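Local structure of hydrolase, alpha/beta hydrolase FOLD family (Staphylococcus aureus, 2XMZ) at residues S178-P181 against H182-A185; A185-L188 against R189-T193; Q57-M60 against D61-W64. The protein probably catalyses the elimination of pyruvate that yields 2-succinyl-6-hydroxy-2,4-cyclohexadiene-1-carboxylate in menaquinone biosynthesis. All blocks are in the same frame, centred on the assembly; numbering follows the deposited sequence. Where two conformers were deposited one is given.

Contact 1 (S178-P181 against H182-A185); sequences SQSP and HKMA
Met184 reaches back from the first turn of helix 181-191 to lie against Gln179, just ahead of the helix start. Its CB sits 3.6 Å from Ser180 O and also close to Pro181 O, two carbonyls at the beginning of the helix. CG is carried past the first of these, 3.2 Å from Ser180 O, and then meets the methylene of Gln179, with Met184 CG and Gln179 CB 3.7 Å apart. The sulfur stays on the same methylene, Met184 SD being 3.8 Å from Gln179 CB. Bends at chi2 (-62°) and chi3 fold the chain back on itself and bring CE 4.0 Å from Gln179 OE1. An unbranched, flexible thioether suits this place, because it can bend across the aliphatic part of a glutamine whose amide is engaged elsewhere: NE2 is bonded to Asp28 and OE1 accepts from the backbone N of Gly54.

Ser180 occupies the N-cap position, and Pro181 opens the helix, where a residue without an N-H costs no helical bond. The helical pattern then starts at once. Met184 N donates to Ser180 O at 2.8 Å and Ala185 N to Pro181 O at 2.9 Å.

The sequence is the corner between helices 166-177 and 181-191, in the helical cap inserted between strands 110-114 and 210-215. Met184 packs on Leu26 and His53 in loops of the core domain and on Leu140, while the small Ala185 lies against helix 123-143.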
loop_
_atom_site.group_PDB
_atom_site.type_symbol
_atom_site.label_atom_id
_atom_site.label_comp_id
_atom_site.label_asym_id
_atom_site.label_seq_id
_atom_site.Cartn_x
_atom_site.Cartn_y
_atom_site.Cartn_z
ATOM N N SER A 178 11.090 -13.399 -4.303
ATOM C CA SER A 178 12.337 -12.681 -4.097
ATOM C C SER A 178 12.371 -12.006 -2.730
ATOM O O SER A 178 13.414 -11.520 -2.310
ATOM C CB SER A 178 12.545 -11.642 -5.179
ATOM O OG SER A 178 11.638 -10.587 -4.965
ATOM N N GLN A 179 11.245 -11.987 -2.022
ATOM C CA GLN A 179 11.238 -11.390 -0.691
ATOM C C GLN A 179 11.967 -12.298 0.274
ATOM O O GLN A 179 11.966 -13.508 0.111
ATOM C CB GLN A 179 9.807 -11.113 -0.201
ATOM C CG GLN A 179 8.996 -10.177 -1.099
ATOM C CD GLN A 179 9.749 -8.893 -1.462
ATOM O OE1 GLN A 179 10.369 -8.262 -0.600
ATOM N NE2 GLN A 179 9.683 -8.500 -2.743
ATOM N N SER A 180 12.636 -11.709 1.253
ATOM C CA SER A 180 13.311 -12.481 2.292
ATOM C C SER A 180 12.277 -12.978 3.314
ATOM O O SER A 180 11.572 -12.153 3.927
ATOM C CB SER A 180 14.330 -11.583 2.968
ATOM O OG SER A 180 14.962 -12.273 4.014
ATOM N N PRO A 181 12.165 -14.309 3.497
ATOM C CA PRO A 181 11.136 -14.814 4.436
ATOM C C PRO A 181 11.294 -14.340 5.884
ATOM O O PRO A 181 10.288 -14.038 6.540
ATOM C CB PRO A 181 11.269 -16.343 4.348
ATOM C CG PRO A 181 12.615 -16.600 3.715
ATOM C CD PRO A 181 12.870 -15.408 2.807
ATOM N N HIS A 182 12.531 -14.244 6.367
ATOM C CA HIS A 182 12.777 -13.708 7.711
ATOM C C HIS A 182 12.309 -12.248 7.840
ATOM O O HIS A 182 11.723 -11.851 8.871
ATOM C CB HIS A 182 14.245 -13.939 8.160
ATOM C CG HIS A 182 15.222 -12.952 7.591
ATOM N ND1 HIS A 182 15.800 -13.102 6.346
ATOM C CD2 HIS A 182 15.718 -11.796 8.096
ATOM C CE1 HIS A 182 16.611 -12.080 6.109
ATOM N NE2 HIS A 182 16.581 -11.274 7.156
ATOM N N LYS A 183 12.520 -11.453 6.784
ATOM C CA LYS A 183 12.022 -10.091 6.770
ATOM C C LYS A 183 10.508 -10.029 6.657
ATOM O O LYS A 183 9.896 -9.186 7.295
ATOM C CB LYS A 183 12.677 -9.243 5.666
ATOM C CG LYS A 183 14.147 -9.047 5.903
ATOM C CD LYS A 183 14.789 -8.082 4.915
ATOM C CE LYS A 183 16.287 -7.940 5.224
ATOM N NZ LYS A 183 16.891 -6.859 4.407
ATOM N N MET A 184 9.907 -10.916 5.851
ATOM C CA MET A 184 8.456 -10.971 5.753
ATOM C C MET A 184 7.861 -11.288 7.122
ATOM O O MET A 184 6.874 -10.691 7.515
ATOM C CB MET A 184 8.016 -11.991 4.684
ATOM C CG MET A 184 8.477 -11.614 3.260
ATOM S SD MET A 184 7.730 -10.017 2.733
ATOM C CE MET A 184 9.048 -8.861 3.124
ATOM N N ALA A 185 8.492 -12.206 7.847
ATOM C CA ALA A 185 8.058 -12.560 9.199
ATOM C C ALA A 185 8.102 -11.344 10.134
ATOM O O ALA A 185 7.145 -11.087 10.866
ATOM C CB ALA A 185 8.922 -13.708 9.758
#

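Contact 2 (A185-L188 against R189-T193); sequences AKAL and RDYGT
Lys186 and Asp190 stand one helical turn apart, and their side chains slant across each other. Lys186 leaves the backbone with CG opposite its own N (chi1 -176°) and runs nearly straight until a bend at chi4 (59°) swings the ammonium toward the carboxylate. The resulting salt bridge, with NZ 2.7 Å from Asp190 OD2, uses the syn lone pair of that oxygen, on the side of OD1. The flexible arm does more than deliver the charge: Lys186 CG passes 3.5 Å from Asp190 OD2, so the same oxygen also rests against the lysine chain. OD2 also accepts the backbone N-H of Trp64, and the lysine makes a cation-pi contact with the indole of the same residue; an acid and a base here serve both their own helix and the loop beside it.

Both belong to the last turns of helix 181-191, in the cap of the alpha/beta hydrolase fold, where the (i, i+4) pattern is kept by Arg189 N to Ala185 O at 3.0 Å and by Asp190 N to Lys186 O. Tyr191 N donates to Ala187 O at 2.8 Å, whereas the bond from Gly192 N to Leu188 O is weak. Glycine suits the position, since a CB would collide with the Leu188 carbonyl.

The ring of Tyr191 is set between backbone N and carbonyl carbon (chi1 66°), which brings it back along the helix to the small Ala187, with Ala187 CB 3.7 Å from Tyr191 CE2. Its hydroxyl is bonded to Pro51 O, and the side chain lies near, without touching, the residues of the probable nucleophile elbow. Arg189 diverges from this side, laying CG 3.2 Å from Ala185 O before its NH2 pairs with Asp141 of helix 123-143.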
loop_
_atom_site.group_PDB
_atom_site.type_symbol
_atom_site.label_atom_id
_atom_site.label_comp_id
_atom_site.label_asym_id
_atom_site.label_seq_id
_atom_site.Cartn_x
_atom_site.Cartn_y
_atom_site.Cartn_z
ATOM N N ALA A 185 8.492 -12.206 7.847
ATOM C CA ALA A 185 8.058 -12.560 9.199
ATOM C C ALA A 185 8.102 -11.344 10.134
ATOM O O ALA A 185 7.145 -11.087 10.866
ATOM C CB ALA A 185 8.922 -13.708 9.758
ATOM N N LYS A 186 9.195 -10.577 10.080
ATOM C CA LYS A 186 9.333 -9.437 10.934
ATOM C C LYS A 186 8.295 -8.392 10.549
ATOM O O LYS A 186 7.678 -7.818 11.424
ATOM C CB LYS A 186 10.766 -8.888 10.943
ATOM C CG LYS A 186 10.958 -7.723 11.927
ATOM C CD LYS A 186 12.400 -7.259 11.974
ATOM C CE LYS A 186 12.564 -5.965 12.797
ATOM N NZ LYS A 186 12.092 -6.134 14.201
ATOM N N ALA A 187 8.091 -8.157 9.243
ATOM C CA ALA A 187 7.036 -7.233 8.793
ATOM C C ALA A 187 5.680 -7.597 9.400
ATOM O O ALA A 187 4.975 -6.726 9.932
ATOM C CB ALA A 187 6.951 -7.184 7.248
ATOM N N LEU A 188 5.312 -8.866 9.322
ATOM C CA LEU A 188 4.055 -9.340 9.942
ATOM C C LEU A 188 3.991 -9.083 11.444
ATOM O O LEU A 188 3.005 -8.528 11.937
ATOM C CB LEU A 188 3.816 -10.825 9.656
ATOM C CG LEU A 188 3.470 -11.176 8.200
ATOM C CD1 LEU A 188 3.473 -12.691 8.005
ATOM C CD2 LEU A 188 2.140 -10.543 7.749
ATOM N N ARG A 189 5.035 -9.486 12.175
ATOM C CA ARG A 189 5.033 -9.301 13.634
ATOM C C ARG A 189 5.017 -7.830 14.061
ATOM O O ARG A 189 4.372 -7.493 15.045
ATOM C CB ARG A 189 6.187 -10.062 14.314
ATOM C CG ARG A 189 6.265 -11.568 13.943
ATOM C CD ARG A 189 7.086 -12.415 14.912
ATOM N NE ARG A 189 7.793 -13.516 14.240
ATOM C CZ ARG A 189 7.418 -14.803 14.217
ATOM N NH1 ARG A 189 6.289 -15.234 14.809
ATOM N NH2 ARG A 189 8.176 -15.675 13.570
ATOM N N ASP A 190 5.737 -6.966 13.345
ATOM C CA ASP A 190 5.889 -5.555 13.741
ATOM C C ASP A 190 4.822 -4.624 13.187
ATOM O O ASP A 190 4.434 -3.688 13.862
ATOM C CB ASP A 190 7.264 -4.989 13.363
ATOM C CG ASP A 190 8.384 -5.658 14.095
ATOM O OD1 ASP A 190 8.103 -6.589 14.872
ATOM O OD2 ASP A 190 9.537 -5.262 13.885
ATOM N N TYR A 191 4.361 -4.843 11.965
ATOM C CA TYR A 191 3.327 -3.919 11.429
ATOM C C TYR A 191 2.190 -4.583 10.669
ATOM O O TYR A 191 1.478 -3.939 9.873
ATOM C CB TYR A 191 3.915 -2.710 10.696
ATOM C CG TYR A 191 4.669 -2.955 9.406
ATOM C CD1 TYR A 191 4.088 -2.619 8.180
ATOM C CD2 TYR A 191 5.971 -3.453 9.404
ATOM C CE1 TYR A 191 4.767 -2.754 6.989
ATOM C CE2 TYR A 191 6.685 -3.612 8.192
ATOM C CZ TYR A 191 6.058 -3.261 6.983
ATOM O OH TYR A 191 6.683 -3.374 5.758
ATOM N N GLY A 192 1.999 -5.865 10.961
ATOM C CA GLY A 192 0.825 -6.574 10.511
ATOM C C GLY A 192 -0.418 -5.883 11.022
ATOM O O GLY A 192 -0.375 -5.094 12.000
ATOM N N THR A 193 -1.533 -6.188 10.375
ATOM C CA THR A 193 -2.802 -5.517 10.652
ATOM C C THR A 193 -3.226 -5.693 12.092
ATOM O O THR A 193 -3.826 -4.791 12.679
ATOM C CB THR A 193 -3.890 -5.975 9.681
ATOM O OG1 THR A 193 -3.452 -5.660 8.355
ATOM C CG2 THR A 193 -5.229 -5.242 9.969
#

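Contact 3 (Q57-M60 against D61-W64); sequences QSSM and DETW
Ser59 O is gripped by two donors, Glu62 N and Trp64 NE1, which approach from opposite faces of its carbonyl plane. The indole bond is the shorter, 2.9 Å from NE1 to Ser59 O, with an N-H...O angle of 140°, and the oxygen lies near the edge of the ring, somewhat tilted from its plane. Tryptophan fits because it brings a broad apolar surface and one N-H able to satisfy a carbonyl of the turn. Around that bond the packing is close: Ser58 CB lies 3.5 Å from Trp64 NE1, and Met60 SD comes within 3.7 Å of Trp64 CH2. The sulfur stands obliquely to the six-membered ring, 62° off its normal, in a Met-aromatic contact made possible by the bends of the methionine chain. The same end of the side chain also meets helix 181-191, with SD near Lys183 and the methyl CE at His182. Ser58 OG, in turn, is held by Asp56 and Tyr68.

The backbone forms a type I beta turn from Ser59 to Glu62, closed by the 3.2 Å bond from Glu62 N to Ser59 O. An ST turn is superposed on it: with OG opposite the backbone N (chi1 170°), Ser59 turns its hydroxyl oxygen to Asp61 N, 2.9 Å away. The loop links strand 44-48 to helix 66-77 of the alpha/beta hydrolase core.

On the outer side the contact is much looser. Asp61 and Glu62, exposed and charged, extend from the turn, as suits residues facing water. Glu62 touches Ser59 chiefly through its methylene, CG being 3.9 Å from Ser59 CB, and its chain is extended beyond that carbon; Asp61 meets the hydroxyl of Ser59 with CB, 3.6 Å from OG.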
loop_
_atom_site.group_PDB
_atom_site.type_symbol
_atom_site.label_atom_id
_atom_site.label_comp_id
_atom_site.label_asym_id
_atom_site.label_seq_id
_atom_site.Cartn_x
_atom_site.Cartn_y
_atom_site.Cartn_z
ATOM N N GLN A 57 16.544 -1.642 3.673
ATOM C CA GLN A 57 17.615 -2.089 4.543
ATOM C C GLN A 57 17.425 -1.668 6.008
ATOM O O GLN A 57 18.392 -1.407 6.713
ATOM C CB GLN A 57 19.003 -1.656 4.005
ATOM C CG GLN A 57 19.400 -2.234 2.633
ATOM C CD GLN A 57 20.598 -1.528 1.997
ATOM O OE1 GLN A 57 20.728 -0.302 2.061
ATOM N NE2 GLN A 57 21.465 -2.302 1.363
ATOM N N SER A 58 16.177 -1.598 6.441
ATOM C CA SER A 58 15.837 -1.429 7.851
ATOM C C SER A 58 16.494 -2.535 8.720
ATOM O O SER A 58 16.505 -3.723 8.345
ATOM C CB SER A 58 14.327 -1.434 8.025
ATOM O OG SER A 58 13.726 -0.296 7.400
ATOM N N SER A 59 17.056 -2.134 9.859
ATOM C CA SER A 59 17.743 -3.064 10.746
ATOM C C SER A 59 16.778 -4.106 11.290
ATOM O O SER A 59 15.717 -3.753 11.798
ATOM C CB SER A 59 18.373 -2.356 11.936
ATOM O OG SER A 59 18.830 -3.349 12.868
ATOM N N MET A 60 17.186 -5.378 11.236
ATOM C CA MET A 60 16.426 -6.460 11.856
ATOM C C MET A 60 16.283 -6.273 13.355
ATOM O O MET A 60 15.478 -6.954 13.985
ATOM C CB MET A 60 17.093 -7.820 11.633
ATOM C CG MET A 60 17.124 -8.322 10.202
ATOM S SD MET A 60 15.517 -8.092 9.464
ATOM C CE MET A 60 14.569 -9.383 10.257
ATOM N N ASP A 61 17.080 -5.372 13.919
ATOM C CA ASP A 61 17.156 -5.224 15.359
ATOM C C ASP A 61 16.426 -3.961 15.845
ATOM O O ASP A 61 16.543 -3.552 16.991
ATOM C CB ASP A 61 18.618 -5.343 15.833
ATOM C CG ASP A 61 19.238 -6.709 15.477
ATOM O OD1 ASP A 61 18.519 -7.743 15.512
ATOM O OD2 ASP A 61 20.448 -6.772 15.169
ATOM N N GLU A 62 15.635 -3.375 14.956
ATOM C CA GLU A 62 14.695 -2.333 15.343
ATOM C C GLU A 62 13.279 -2.811 15.089
ATOM O O GLU A 62 13.038 -3.600 14.173
ATOM C CB GLU A 62 14.959 -1.058 14.564
ATOM C CG GLU A 62 16.387 -0.584 14.726
ATOM C CD GLU A 62 16.522 0.904 14.572
ATOM O OE1 GLU A 62 15.491 1.609 14.702
ATOM O OE2 GLU A 62 17.666 1.360 14.334
ATOM N N THR A 63 12.347 -2.320 15.900
ATOM C CA THR A 63 10.958 -2.650 15.723
ATOM C C THR A 63 10.350 -1.843 14.561
ATOM O O THR A 63 10.318 -0.597 14.573
ATOM C CB THR A 63 10.159 -2.419 17.010
ATOM O OG1 THR A 63 10.722 -3.192 18.077
ATOM C CG2 THR A 63 8.681 -2.809 16.806
ATOM N N TRP A 64 9.838 -2.554 13.563
ATOM C CA TRP A 64 9.277 -1.882 12.421
ATOM C C TRP A 64 7.813 -1.533 12.657
ATOM O O TRP A 64 6.968 -1.873 11.860
ATOM C CB TRP A 64 9.415 -2.747 11.171
ATOM C CG TRP A 64 10.841 -3.130 10.845
ATOM C CD1 TRP A 64 12.000 -2.538 11.304
ATOM C CD2 TRP A 64 11.235 -4.159 9.972
ATOM N NE1 TRP A 64 13.097 -3.174 10.762
ATOM C CE2 TRP A 64 12.648 -4.168 9.935
ATOM C CE3 TRP A 64 10.529 -5.113 9.226
ATOM C CZ2 TRP A 64 13.364 -5.081 9.172
ATOM C CZ3 TRP A 64 11.252 -6.018 8.459
ATOM C CH2 TRP A 64 12.644 -5.990 8.437
#

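How the contacts relate
From the N terminus, contact 3 comes first, turning the loop between strand 44-48 and helix 66-77 of the core. Much later in the chain, contact 1 closes the corner between helices 166-177 and 181-191, and contact 2 follows directly, continuing along helix 181-191 into the residues that follow. Contacts 1 and 2 thus succeed one another along one helix, sharing Ala185 without nesting. Contact 3 lies beside both: Lys183 O of contact 1 lies against Trp64 CZ3, while Trp64 O approaches Tyr191 CD2 of contact 2. The three together join a core loop to the inserted helical cap along nearly the whole length of helix 181-191.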